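Local coordinates for protein putative glycosylhydrolase (Parabacteroides distasonis, PDB 3S5Q) that is probably a hydrolase of the 3-keto-disaccharide hydrolase family, with a concanavalin A-like beta-sandwich fold, whose substrate is not established, at residues T48-I53 with G194-H199; D71-S76 with P103-Y108; I95-D100 with N136-T141; D99-E104 with L127-P132. All blocks are in the same frame, centred on the assembly; numbering follows the deposited sequence. Where two conformers were deposited one is given.

Interaction 1: T48-I53 with G194-H199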
loop_
_atom_site.group_PDB
_atom_site.type_symbol
_atom_site.label_atom_id
_atom_site.label_comp_id
_atom_site.label_asym_id
_atom_site.label_seq_id
_atom_site.Cartn_x
_atom_site.Cartn_y
_atom_site.Cartn_z
ATOM N N THR A 48 14.414 0.441 8.254
ATOM C CA THR A 48 15.640 -0.365 8.024
ATOM C C THR A 48 15.502 -1.866 8.441
ATOM O O THR A 48 16.463 -2.631 8.412
ATOM C CB THR A 48 16.858 0.322 8.649
ATOM O OG1 THR A 48 16.552 0.687 10.003
ATOM C CG2 THR A 48 17.282 1.589 7.799
ATOM N N ALA A 49 14.289 -2.277 8.785
ATOM C CA ALA A 49 13.995 -3.669 9.129
ATOM C C ALA A 49 12.588 -3.971 8.710
ATOM O O ALA A 49 11.845 -3.056 8.337
ATOM C CB ALA A 49 14.149 -3.895 10.628
ATOM N N ASP A 50 12.211 -5.245 8.829
ATOM C CA ASP A 50 10.876 -5.714 8.510
ATOM C C ASP A 50 9.954 -5.630 9.730
ATOM O O ASP A 50 9.428 -6.654 10.196
ATOM C CB ASP A 50 10.938 -7.168 7.986
ATOM C CG ASP A 50 9.650 -7.621 7.320
ATOM O OD1 ASP A 50 8.740 -6.796 7.063
ATOM O OD2 ASP A 50 9.549 -8.831 7.016
ATOM N N GLN A 51 9.727 -4.400 10.211
ATOM C CA GLN A 51 8.670 -4.115 11.188
ATOM C C GLN A 51 7.849 -2.951 10.649
ATOM O O GLN A 51 8.406 -2.062 9.989
ATOM C CB GLN A 51 9.252 -3.757 12.561
ATOM C CG GLN A 51 10.238 -4.760 13.166
ATOM C CD GLN A 51 9.587 -6.097 13.533
ATOM O OE1 GLN A 51 8.406 -6.168 13.908
ATOM N NE2 GLN A 51 10.374 -7.167 13.451
ATOM N N SER A 52 6.537 -2.953 10.914
ATOM C CA SER A 52 5.649 -1.982 10.279
ATOM C C SER A 52 5.449 -0.732 11.134
ATOM O O SER A 52 5.800 -0.706 12.330
ATOM C CB SER A 52 4.295 -2.618 9.953
ATOM O OG SER A 52 3.648 -2.994 11.142
ATOM N N ILE A 53 4.921 0.309 10.496
ATOM C CA ILE A 53 4.505 1.544 11.180
ATOM C C ILE A 53 2.991 1.662 11.047
ATOM O O ILE A 53 2.437 1.434 9.965
ATOM C CB ILE A 53 5.254 2.838 10.691
ATOM C CG1 ILE A 53 4.812 4.070 11.481
ATOM C CG2 ILE A 53 5.060 3.137 9.237
ATOM C CD1 ILE A 53 5.790 5.215 11.356
ATOM N N GLY A 194 -1.307 0.792 8.067
ATOM C CA GLY A 194 0.122 0.584 8.258
ATOM C C GLY A 194 0.897 0.572 6.975
ATOM O O GLY A 194 0.349 0.306 5.897
ATOM N N LEU A 195 2.184 0.889 7.099
ATOM C CA LEU A 195 3.173 0.620 6.082
ATOM C C LEU A 195 4.078 -0.541 6.532
ATOM O O LEU A 195 4.675 -0.512 7.620
ATOM C CB LEU A 195 4.016 1.855 5.843
ATOM C CG LEU A 195 3.254 3.133 5.618
ATOM C CD1 LEU A 195 4.272 4.244 5.476
ATOM C CD2 LEU A 195 2.285 3.009 4.376
ATOM N N GLN A 196 4.162 -1.573 5.695
ATOM C CA GLN A 196 5.060 -2.671 5.963
ATOM C C GLN A 196 6.476 -2.087 5.920
ATOM O O GLN A 196 6.717 -1.127 5.220
ATOM C CB GLN A 196 4.888 -3.802 4.938
ATOM C CG GLN A 196 5.593 -5.118 5.365
ATOM C CD GLN A 196 5.473 -6.286 4.351
ATOM O OE1 GLN A 196 4.798 -6.195 3.305
ATOM N NE2 GLN A 196 6.129 -7.398 4.686
ATOM N N GLY A 197 7.385 -2.646 6.692
ATOM C CA GLY A 197 8.791 -2.259 6.586
ATOM C C GLY A 197 9.481 -2.943 5.406
ATOM O O GLY A 197 8.861 -3.382 4.430
ATOM N N LYS A 198 10.788 -3.014 5.533
ATOM C CA LYS A 198 11.704 -3.588 4.566
ATOM C C LYS A 198 11.634 -5.143 4.634
ATOM O O LYS A 198 12.334 -5.773 5.439
ATOM C CB LYS A 198 13.081 -3.051 4.996
ATOM C CG LYS A 198 14.268 -3.177 4.089
ATOM C CD LYS A 198 15.527 -2.856 4.936
ATOM C CE LYS A 198 16.852 -3.029 4.180
ATOM N NZ LYS A 198 18.014 -2.416 4.907
ATOM N N HIS A 199 10.788 -5.755 3.805
ATOM C CA HIS A 199 10.622 -7.233 3.782
ATOM C C HIS A 199 11.695 -7.912 2.900
ATOM O O HIS A 199 11.856 -9.139 2.927
ATOM C CB HIS A 199 9.201 -7.589 3.304
ATOM C CG HIS A 199 8.798 -9.024 3.510
ATOM N ND1 HIS A 199 8.608 -9.581 4.759
ATOM C CD2 HIS A 199 8.461 -9.985 2.616
ATOM C CE1 HIS A 199 8.215 -10.835 4.623
ATOM N NE2 HIS A 199 8.105 -11.102 3.333
HETATM O O HOH W 1 7.027 -4.868 8.258
HETATM O O HOH W 2 12.100 -10.152 6.012
#
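Ile53 and Leu195 form an antiparallel hydrogen-bonded pair in the five-stranded sheet of this concanavalin A-like fold, where strand 53-55 meets strand 192-195. Ile53 N donates to Leu195 O at 3.0 Å, and Leu195 N returns a bond to Ile53 O. The two side chains lie alongside each other on one face: Ile53 turns CG1 anti to its own N (chi1 -178°), which brings the other branch, CG2, within 3.8 Å of Leu195 CB. Branched apolar residues suit this buried face, where Phe206, Ile209 and Trp38 continue the packing over Leu195.

Beyond the strands the chains stay paired as loops. Asp50 sits at the centre of an inverse gamma turn, and Ala49 O just before it accepts Lys198 N at 3.0 Å. Gly197, with no side chain, lets the carbonyl oxygens of Ala49 and Gln51 both approach its CA; Gln51 O makes a CH...O contact with it. The Lys198 chain runs extended along Thr48, laying CD against the carbonyl, while NZ reaches a weak bond to Asn203.

The carboxylate of Asp50 and the ring of His199 lie side by side, their planes 70° apart. One water joins Asp50 OD1 to Gly197 N. The other oxygen, OD2, accepts His199 ND1 at 2.6 Å on its syn side, 35° out of the carboxylate plane but close to the plane of the ring.

Interaction 2: D71-S76 with P103-Y108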
loop_
_atom_site.group_PDB
_atom_site.type_symbol
_atom_site.label_atom_id
_atom_site.label_comp_id
_atom_site.label_asym_id
_atom_site.label_seq_id
_atom_site.Cartn_x
_atom_site.Cartn_y
_atom_site.Cartn_z
ATOM N N ASP A 71 14.012 0.541 -4.504
ATOM C CA ASP A 71 15.353 0.184 -5.027
ATOM C C ASP A 71 15.220 -1.200 -5.648
ATOM O O ASP A 71 14.134 -1.806 -5.635
ATOM C CB ASP A 71 16.407 0.177 -3.913
ATOM C CG ASP A 71 17.857 0.285 -4.445
ATOM O OD1 ASP A 71 18.121 0.149 -5.686
ATOM O OD2 ASP A 71 18.747 0.474 -3.598
ATOM N N VAL A 72 16.301 -1.704 -6.223
ATOM C CA VAL A 72 16.290 -3.046 -6.788
ATOM C C VAL A 72 15.686 -4.073 -5.810
ATOM O O VAL A 72 16.165 -4.265 -4.685
ATOM C CB VAL A 72 17.710 -3.453 -7.276
ATOM C CG1 VAL A 72 18.725 -3.544 -6.096
ATOM C CG2 VAL A 72 17.644 -4.737 -8.075
ATOM N N ASN A 73 14.612 -4.715 -6.254
ATOM C CA ASN A 73 13.929 -5.775 -5.512
ATOM C C ASN A 73 13.311 -5.354 -4.163
ATOM O O ASN A 73 13.142 -6.179 -3.272
ATOM C CB ASN A 73 14.864 -6.981 -5.316
ATOM C CG ASN A 73 14.113 -8.300 -5.218
ATOM O OD1 ASN A 73 12.883 -8.334 -5.310
ATOM N ND2 ASN A 73 14.851 -9.399 -5.024
ATOM N N THR A 74 12.969 -4.079 -3.991
ATOM C CA THR A 74 12.142 -3.697 -2.831
ATOM C C THR A 74 10.903 -4.552 -2.711
ATOM O O THR A 74 10.293 -4.925 -3.705
ATOM C CB THR A 74 11.648 -2.255 -2.918
ATOM O OG1 THR A 74 12.776 -1.383 -2.880
ATOM C CG2 THR A 74 10.665 -1.936 -1.758
ATOM N N ASN A 75 10.552 -4.854 -1.467
ATOM C CA ASN A 75 9.360 -5.613 -1.110
ATOM C C ASN A 75 8.808 -4.990 0.200
ATOM O O ASN A 75 9.516 -4.942 1.222
ATOM C CB ASN A 75 9.779 -7.077 -0.910
ATOM C CG ASN A 75 8.607 -8.030 -0.779
ATOM O OD1 ASN A 75 7.584 -7.701 -0.205
ATOM N ND2 ASN A 75 8.766 -9.231 -1.297
ATOM N N SER A 76 7.568 -4.501 0.153
ATOM C CA SER A 76 6.933 -3.742 1.239
ATOM C C SER A 76 5.420 -3.752 0.919
ATOM O O SER A 76 4.932 -4.651 0.213
ATOM C CB SER A 76 7.535 -2.325 1.280
ATOM O OG SER A 76 6.996 -1.484 2.308
ATOM N N PRO A 103 13.777 -9.404 -12.036
ATOM C CA PRO A 103 13.332 -10.600 -12.757
ATOM C C PRO A 103 12.790 -11.680 -11.834
ATOM O O PRO A 103 12.043 -12.547 -12.272
ATOM C CB PRO A 103 14.633 -11.088 -13.443
ATOM C CG PRO A 103 15.685 -10.607 -12.558
ATOM C CD PRO A 103 15.241 -9.237 -12.173
ATOM N N GLU A 104 13.212 -11.621 -10.578
ATOM C CA GLU A 104 12.728 -12.453 -9.512
ATOM C C GLU A 104 11.213 -12.483 -9.485
ATOM O O GLU A 104 10.629 -13.559 -9.292
ATOM C CB GLU A 104 13.253 -11.878 -8.190
ATOM C CG GLU A 104 12.836 -12.580 -6.904
ATOM C CD GLU A 104 13.953 -12.604 -5.828
ATOM O OE1 GLU A 104 15.175 -12.610 -6.183
ATOM O OE2 GLU A 104 13.593 -12.640 -4.630
ATOM N N TRP A 105 10.577 -11.308 -9.657
ATOM C CA TRP A 105 9.104 -11.205 -9.602
ATOM C C TRP A 105 8.352 -12.005 -10.680
ATOM O O TRP A 105 7.172 -12.260 -10.520
ATOM C CB TRP A 105 8.646 -9.738 -9.569
ATOM C CG TRP A 105 8.831 -9.162 -8.221
ATOM C CD1 TRP A 105 9.811 -8.301 -7.820
ATOM C CD2 TRP A 105 8.057 -9.461 -7.052
ATOM N NE1 TRP A 105 9.689 -8.031 -6.472
ATOM C CE2 TRP A 105 8.618 -8.730 -5.978
ATOM C CE3 TRP A 105 6.935 -10.277 -6.809
ATOM C CZ2 TRP A 105 8.093 -8.783 -4.689
ATOM C CZ3 TRP A 105 6.423 -10.329 -5.517
ATOM C CH2 TRP A 105 6.998 -9.577 -4.482
ATOM N N GLN A 106 9.050 -12.418 -11.744
ATOM C CA GLN A 106 8.515 -13.328 -12.775
ATOM C C GLN A 106 8.353 -14.788 -12.243
ATOM O O GLN A 106 7.769 -15.653 -12.906
ATOM C CB GLN A 106 9.466 -13.281 -14.003
ATOM C CG GLN A 106 8.941 -13.838 -15.340
ATOM C CD GLN A 106 7.601 -13.221 -15.808
ATOM O OE1 GLN A 106 7.335 -12.010 -15.637
ATOM N NE2 GLN A 106 6.757 -14.068 -16.415
ATOM N N SER A 107 8.888 -15.048 -11.052
ATOM C CA SER A 107 8.767 -16.335 -10.377
ATOM C C SER A 107 7.505 -16.419 -9.506
ATOM O O SER A 107 7.222 -17.499 -8.942
ATOM C CB SER A 107 9.987 -16.582 -9.475
ATOM O OG SER A 107 11.140 -16.930 -10.231
ATOM N N TYR A 108 6.764 -15.311 -9.389
ATOM C CA TYR A 108 5.562 -15.230 -8.528
ATOM C C TYR A 108 4.318 -14.866 -9.340
ATOM O O TYR A 108 4.394 -14.147 -10.357
ATOM C CB TYR A 108 5.744 -14.182 -7.393
ATOM C CG TYR A 108 6.988 -14.516 -6.587
ATOM C CD1 TYR A 108 6.953 -15.486 -5.589
ATOM C CD2 TYR A 108 8.219 -13.957 -6.910
ATOM C CE1 TYR A 108 8.100 -15.840 -4.874
ATOM C CE2 TYR A 108 9.396 -14.325 -6.216
ATOM C CZ TYR A 108 9.315 -15.262 -5.192
ATOM O OH TYR A 108 10.447 -15.637 -4.501
#
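Asn73 reaches across to both Glu104 and Trp105, dividing its amide between them. Its OD1 lies 3.4 Å from Trp105 NE1, with the amide plane nearly perpendicular to the indole (86°). On the other side of the amide, ND2 stands 3.4 Å from Glu104 CD and nearly equidistant from the two carboxylate oxygens. Further along the indole, Asn75 brings its ND2 to 3.5 Å from Trp105 CZ2, the two side chains crossing at about a right angle with their planes 49° apart.

The second shell fixes where these groups stand. Asn73 occupies the third position of a type II turn, Asp71 to Thr74, with positive phi (63°), a conformation that asparagine tolerates well. The turn is closed by Thr74 N to Asp71 O, and Thr74 OG1 accepts Asp71 N while also bonding to Asn203 O. Asp99 OD2 receives Asn73 N, tying the turn to the neighbouring loop. Opposite, the 3-10 segment 103-107 presents Glu104 and Trp105 in succession; Gln96 and Ala98 of strand 93-98 support the indole.

A neutral amide can present a carbonyl oxygen toward an indole N-H and an amino group toward a carboxylate, so the polarities of Asn73 would match those of both neighbours.

Interaction 3: I95-D100 with N136-T141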
loop_
_atom_site.group_PDB
_atom_site.type_symbol
_atom_site.label_atom_id
_atom_site.label_comp_id
_atom_site.label_asym_id
_atom_site.label_seq_id
_atom_site.Cartn_x
_atom_site.Cartn_y
_atom_site.Cartn_z
ATOM N N ILE A 95 -2.010 -4.132 0.315
ATOM C CA ILE A 95 -1.744 -3.693 -1.040
ATOM C C ILE A 95 -0.231 -3.808 -1.196
ATOM O O ILE A 95 0.509 -3.177 -0.470
ATOM C CB ILE A 95 -2.167 -2.266 -1.254
ATOM C CG1 ILE A 95 -3.633 -2.071 -0.847
ATOM C CG2 ILE A 95 -1.958 -1.811 -2.697
ATOM C CD1 ILE A 95 -4.570 -3.158 -1.299
ATOM N N GLN A 96 0.206 -4.640 -2.125
ATOM C CA GLN A 96 1.643 -4.898 -2.346
ATOM C C GLN A 96 2.404 -3.680 -2.895
ATOM O O GLN A 96 1.910 -2.924 -3.746
ATOM C CB GLN A 96 1.785 -6.056 -3.339
ATOM C CG GLN A 96 3.241 -6.532 -3.699
ATOM C CD GLN A 96 3.942 -7.240 -2.571
ATOM O OE1 GLN A 96 3.803 -6.848 -1.417
ATOM N NE2 GLN A 96 4.720 -8.307 -2.890
ATOM N N ILE A 97 3.655 -3.532 -2.462
ATOM C CA ILE A 97 4.570 -2.606 -3.130
ATOM C C ILE A 97 5.762 -3.446 -3.414
ATOM O O ILE A 97 6.248 -4.085 -2.513
ATOM C CB ILE A 97 4.974 -1.413 -2.246
ATOM C CG1 ILE A 97 3.775 -0.511 -2.045
ATOM C CG2 ILE A 97 6.180 -0.640 -2.889
ATOM C CD1 ILE A 97 3.970 0.565 -1.004
ATOM N N ALA A 98 6.153 -3.525 -4.682
ATOM C CA ALA A 98 7.326 -4.321 -5.083
ATOM C C ALA A 98 7.946 -3.710 -6.302
ATOM O O ALA A 98 7.264 -3.078 -7.120
ATOM C CB ALA A 98 6.936 -5.800 -5.380
ATOM N N ASP A 99 9.259 -3.881 -6.422
ATOM C CA ASP A 99 9.954 -3.551 -7.644
ATOM C C ASP A 99 9.718 -4.686 -8.613
ATOM O O ASP A 99 10.562 -5.595 -8.698
ATOM C CB ASP A 99 11.465 -3.381 -7.412
ATOM C CG ASP A 99 12.274 -3.282 -8.744
ATOM O OD1 ASP A 99 11.755 -2.759 -9.757
ATOM O OD2 ASP A 99 13.441 -3.737 -8.780
ATOM N N ASP A 100 8.591 -4.622 -9.334
ATOM C CA ASP A 100 8.227 -5.610 -10.354
ATOM C C ASP A 100 9.286 -5.761 -11.462
ATOM O O ASP A 100 9.310 -6.781 -12.149
ATOM C CB ASP A 100 6.866 -5.272 -10.994
ATOM C CG ASP A 100 5.671 -5.461 -10.028
ATOM O OD1 ASP A 100 5.854 -5.832 -8.849
ATOM O OD2 ASP A 100 4.516 -5.279 -10.480
ATOM N N ASN A 136 6.889 6.935 -7.153
ATOM C CA ASN A 136 5.616 6.429 -7.640
ATOM C C ASN A 136 4.511 7.123 -6.878
ATOM O O ASN A 136 4.727 7.587 -5.750
ATOM C CB ASN A 136 5.529 4.892 -7.451
ATOM C CG ASN A 136 6.596 4.120 -8.242
ATOM O OD1 ASN A 136 6.397 3.802 -9.418
ATOM N ND2 ASN A 136 7.704 3.778 -7.586
ATOM N N ARG A 137 3.327 7.232 -7.475
ATOM C CA ARG A 137 2.186 7.756 -6.744
ATOM C C ARG A 137 1.122 6.666 -6.691
ATOM O O ARG A 137 0.694 6.187 -7.727
ATOM C CB ARG A 137 1.657 9.004 -7.440
ATOM C CG ARG A 137 0.419 9.586 -6.834
ATOM C CD ARG A 137 0.628 10.904 -6.237
ATOM N NE ARG A 137 -0.637 11.525 -5.893
ATOM C CZ ARG A 137 -1.273 12.414 -6.645
ATOM N NH1 ARG A 137 -0.738 12.851 -7.785
ATOM N NH2 ARG A 137 -2.428 12.913 -6.220
HETATM N N MSE A 138 0.647 6.322 -5.499
HETATM C CA MSE A 138 -0.383 5.287 -5.341
HETATM C C MSE A 138 -1.529 5.866 -4.555
HETATM O O MSE A 138 -1.307 6.552 -3.565
HETATM C CB MSE A 138 0.193 4.050 -4.622
HETATM C CG MSE A 138 -0.827 3.033 -4.076
HETATM SE SE MSE A 138 0.115 1.539 -3.170
HETATM C CE MSE A 138 0.282 0.649 -4.781
ATOM N N ILE A 139 -2.742 5.641 -5.033
ATOM C CA ILE A 139 -3.937 6.183 -4.384
ATOM C C ILE A 139 -4.869 4.996 -4.136
ATOM O O ILE A 139 -5.243 4.275 -5.072
ATOM C CB ILE A 139 -4.643 7.265 -5.220
ATOM C CG1 ILE A 139 -3.612 8.315 -5.706
ATOM C CG2 ILE A 139 -5.781 7.952 -4.388
ATOM C CD1 ILE A 139 -4.186 9.309 -6.687
ATOM N N ILE A 140 -5.149 4.751 -2.872
ATOM C CA ILE A 140 -6.008 3.627 -2.440
ATOM C C ILE A 140 -7.335 4.226 -1.987
ATOM O O ILE A 140 -7.365 4.999 -1.039
ATOM C CB ILE A 140 -5.388 2.817 -1.291
ATOM C CG1 ILE A 140 -4.007 2.244 -1.695
ATOM C CG2 ILE A 140 -6.424 1.718 -0.766
ATOM C CD1 ILE A 140 -3.090 1.893 -0.551
ATOM N N THR A 141 -8.411 3.864 -2.671
ATOM C CA THR A 141 -9.764 4.274 -2.250
ATOM C C THR A 141 -10.347 3.052 -1.589
ATOM O O THR A 141 -10.425 1.991 -2.217
ATOM C CB THR A 141 -10.669 4.767 -3.403
ATOM O OG1 THR A 141 -10.020 5.850 -4.095
ATOM C CG2 THR A 141 -12.051 5.255 -2.852
#
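Ile95 meets both Met138 and Ile140 through apolar contacts, one with each branch of its side chain. The CG2 branch, anti to the backbone N, lies 3.9 Å from CE of Met138, a selenomethionine in this crystal. The other branch turns toward Ile140, where Ile95 CG1 comes to 4.0 Å from Ile140 CD1 as the two isoleucines slide past each other in opposite directions. Beta-branched residues suit such strands, giving each position two arms with which to fill the interior.

A second set of contacts belongs to the flexible, unbranched Met138. Its chain is extended through CG and SE and then bends at the last torsion (chi3 -87°), swinging the terminal methyl beneath strand 93-98. There CE is 4.1 Å from Gln96 O, while SE faces Ile97 CG1 at 4.3 Å. The large, polarisable selenium thus touches one isoleucine on each side of Gln96.

No hydrogen bond links the two segments; Ile95 and Ile97 bond instead to Val78 and Ser76 of the neighbouring strand 75-82 in their own sheet. Phe68, Val78, Ile149 and Leu151 extend the apolar layer around the contact.

The short strand segments run antiparallel at 173°, with axes 10.5 Å apart. Strand 93-98 belongs to the five-stranded sheet and strand 135-143 to the other, so their meeting side chains form part of the core between two stacked sheets, the hallmark of the concanavalin A-like beta-sandwich.

Interaction 4: D99-E104 with L127-P132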
loop_
_atom_site.group_PDB
_atom_site.type_symbol
_atom_site.label_atom_id
_atom_site.label_comp_id
_atom_site.label_asym_id
_atom_site.label_seq_id
_atom_site.Cartn_x
_atom_site.Cartn_y
_atom_site.Cartn_z
ATOM N N ASP A 99 9.259 -3.881 -6.422
ATOM C CA ASP A 99 9.954 -3.551 -7.644
ATOM C C ASP A 99 9.718 -4.686 -8.613
ATOM O O ASP A 99 10.562 -5.595 -8.698
ATOM C CB ASP A 99 11.465 -3.381 -7.412
ATOM C CG ASP A 99 12.274 -3.282 -8.744
ATOM O OD1 ASP A 99 11.755 -2.759 -9.757
ATOM O OD2 ASP A 99 13.441 -3.737 -8.780
ATOM N N ASP A 100 8.591 -4.622 -9.334
ATOM C CA ASP A 100 8.227 -5.610 -10.354
ATOM C C ASP A 100 9.286 -5.761 -11.462
ATOM O O ASP A 100 9.310 -6.781 -12.149
ATOM C CB ASP A 100 6.866 -5.272 -10.994
ATOM C CG ASP A 100 5.671 -5.461 -10.028
ATOM O OD1 ASP A 100 5.854 -5.832 -8.849
ATOM O OD2 ASP A 100 4.516 -5.279 -10.480
ATOM N N HIS A 101 10.166 -4.778 -11.636
ATOM C CA HIS A 101 11.194 -4.865 -12.688
ATOM C C HIS A 101 12.317 -5.879 -12.419
ATOM O O HIS A 101 13.048 -6.251 -13.338
ATOM C CB HIS A 101 11.804 -3.488 -12.998
ATOM C CG HIS A 101 10.793 -2.487 -13.492
ATOM N ND1 HIS A 101 10.576 -2.233 -14.836
ATOM C CD2 HIS A 101 9.909 -1.712 -12.813
ATOM C CE1 HIS A 101 9.633 -1.308 -14.955
ATOM N NE2 HIS A 101 9.200 -0.989 -13.744
ATOM N N HIS A 102 12.476 -6.284 -11.168
ATOM C CA HIS A 102 13.480 -7.288 -10.821
ATOM C C HIS A 102 12.929 -8.622 -11.353
ATOM O O HIS A 102 11.755 -8.916 -11.173
ATOM C CB HIS A 102 13.751 -7.334 -9.303
ATOM C CG HIS A 102 14.966 -8.142 -8.923
ATOM N ND1 HIS A 102 14.935 -9.509 -8.767
ATOM C CD2 HIS A 102 16.243 -7.765 -8.667
ATOM C CE1 HIS A 102 16.145 -9.940 -8.434
ATOM N NE2 HIS A 102 16.953 -8.897 -8.352
ATOM N N PRO A 103 13.777 -9.404 -12.036
ATOM C CA PRO A 103 13.332 -10.600 -12.757
ATOM C C PRO A 103 12.790 -11.680 -11.834
ATOM O O PRO A 103 12.043 -12.547 -12.272
ATOM C CB PRO A 103 14.633 -11.088 -13.443
ATOM C CG PRO A 103 15.685 -10.607 -12.558
ATOM C CD PRO A 103 15.241 -9.237 -12.173
ATOM N N GLU A 104 13.212 -11.621 -10.578
ATOM C CA GLU A 104 12.728 -12.453 -9.512
ATOM C C GLU A 104 11.213 -12.483 -9.485
ATOM O O GLU A 104 10.629 -13.559 -9.292
ATOM C CB GLU A 104 13.253 -11.878 -8.190
ATOM C CG GLU A 104 12.836 -12.580 -6.904
ATOM C CD GLU A 104 13.953 -12.604 -5.828
ATOM O OE1 GLU A 104 15.175 -12.610 -6.183
ATOM O OE2 GLU A 104 13.593 -12.640 -4.630
ATOM N N LEU A 127 3.841 -4.008 -14.787
ATOM C CA LEU A 127 4.989 -3.060 -14.877
ATOM C C LEU A 127 4.524 -1.592 -14.950
ATOM O O LEU A 127 5.143 -0.721 -15.575
ATOM C CB LEU A 127 5.915 -3.428 -16.027
ATOM C CG LEU A 127 6.621 -4.778 -15.803
ATOM C CD1 LEU A 127 7.301 -5.214 -17.100
ATOM C CD2 LEU A 127 7.644 -4.699 -14.653
ATOM N N VAL A 128 3.448 -1.324 -14.216
ATOM C CA VAL A 128 2.967 0.055 -13.998
ATOM C C VAL A 128 3.824 0.819 -12.991
ATOM O O VAL A 128 3.960 2.054 -13.107
ATOM C CB VAL A 128 1.482 0.069 -13.631
ATOM C CG1 VAL A 128 1.028 1.442 -13.102
ATOM C CG2 VAL A 128 0.691 -0.321 -14.871
ATOM N N VAL A 129 4.407 0.113 -12.003
ATOM C CA VAL A 129 5.443 0.727 -11.140
ATOM C C VAL A 129 6.637 1.170 -12.005
ATOM O O VAL A 129 7.033 0.487 -12.930
ATOM C CB VAL A 129 5.933 -0.227 -9.996
ATOM C CG1 VAL A 129 6.834 -1.365 -10.527
ATOM C CG2 VAL A 129 6.640 0.558 -8.882
ATOM N N LYS A 130 7.222 2.304 -11.661
ATOM C CA LYS A 130 8.412 2.794 -12.326
ATOM C C LYS A 130 9.624 2.004 -11.851
ATOM O O LYS A 130 9.577 1.198 -10.915
ATOM C CB LYS A 130 8.644 4.285 -12.019
ATOM C CG LYS A 130 7.451 5.228 -12.288
ATOM C CD LYS A 130 7.746 6.609 -11.699
ATOM C CE LYS A 130 6.995 7.807 -12.324
ATOM N NZ LYS A 130 5.687 7.439 -12.825
ATOM N N LYS A 131 10.733 2.276 -12.502
ATOM C CA LYS A 131 11.981 1.679 -12.091
ATOM C C LYS A 131 12.462 2.170 -10.712
ATOM O O LYS A 131 12.039 3.213 -10.217
ATOM C CB LYS A 131 13.040 1.922 -13.178
ATOM C CG LYS A 131 12.737 1.149 -14.459
ATOM C CD LYS A 131 13.817 1.376 -15.527
ATOM C CE LYS A 131 13.736 0.322 -16.656
ATOM N NZ LYS A 131 14.880 0.516 -17.635
ATOM N N PRO A 132 13.349 1.392 -10.085
ATOM C CA PRO A 132 14.069 1.862 -8.910
ATOM C C PRO A 132 14.622 3.269 -9.076
ATOM O O PRO A 132 15.167 3.613 -10.137
ATOM C CB PRO A 132 15.208 0.862 -8.796
ATOM C CG PRO A 132 14.600 -0.395 -9.282
ATOM C CD PRO A 132 13.775 0.037 -10.462
HETATM O O HOH W 3 10.412 -0.443 -8.979
HETATM O O HOH W 4 4.281 -6.200 -12.878
HETATM O O HOH W 5 3.908 -2.694 -11.394
#
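His101 NE2 donates to Val129 O at 2.7 Å, a nearly straight bond (165°) that lies close to the imidazole plane. The ring is sandwiched as well: Leu127 CD2 sits over one face, 3.9 Å from the ring centroid, and Lys131 CG over the opposite face at 4.0 Å, both CH-pi contacts. A flat ring with a polar edge suits this slot, since aliphatic groups can cover its faces while the N-H reaches a carbonyl. With CG beside the backbone N (chi1 -61°), the imidazole is directed at the 127-132 loop.

Asp100, next to it, packs CB against Leu127 CD2 and Val129 CG1. Two waters bridge its OD2 to the N atoms of Leu127 and Val129. The remaining oxygen, OD1, takes Cys114 N. In Asp99, OD1 shares a third water with Lys130 O and rests 3.5 Å from Pro132 CD, whereas OD2 accepts Asn73 N. The segment itself is folded by a type I turn from Asp99 to His102.

The direct bond requires a proton on NE2 but leaves the charge of His101 undecided. Beside this bond, the polar links run through water, which lets Asp100 reach two backbone N-H groups and, by donating twice, lets Asp99 OD1 and Lys130 O, both acceptors, share one bridge.

In the fold
From the N terminus, segment 48-53, ahead of strand 53-55, is the first to be used; interaction 1 closes the widest loop by pairing it with 194-199, and the other three contacts nest inside. Interaction 2 starts at 71-76, which leads into strand 75-82, and ends at 103-108. Interaction 3 starts within that span and crosses it, joining strand 93-98 of the five-stranded sheet to strand 135-143 of the other. Interaction 4 shares Asp99 and Asp100 with interaction 3 and Pro103 and Glu104 with interaction 2, and ties together two parts of the long 93-98 to 135-143 connection. Asn75 O to His199 N joins interactions 1 and 2.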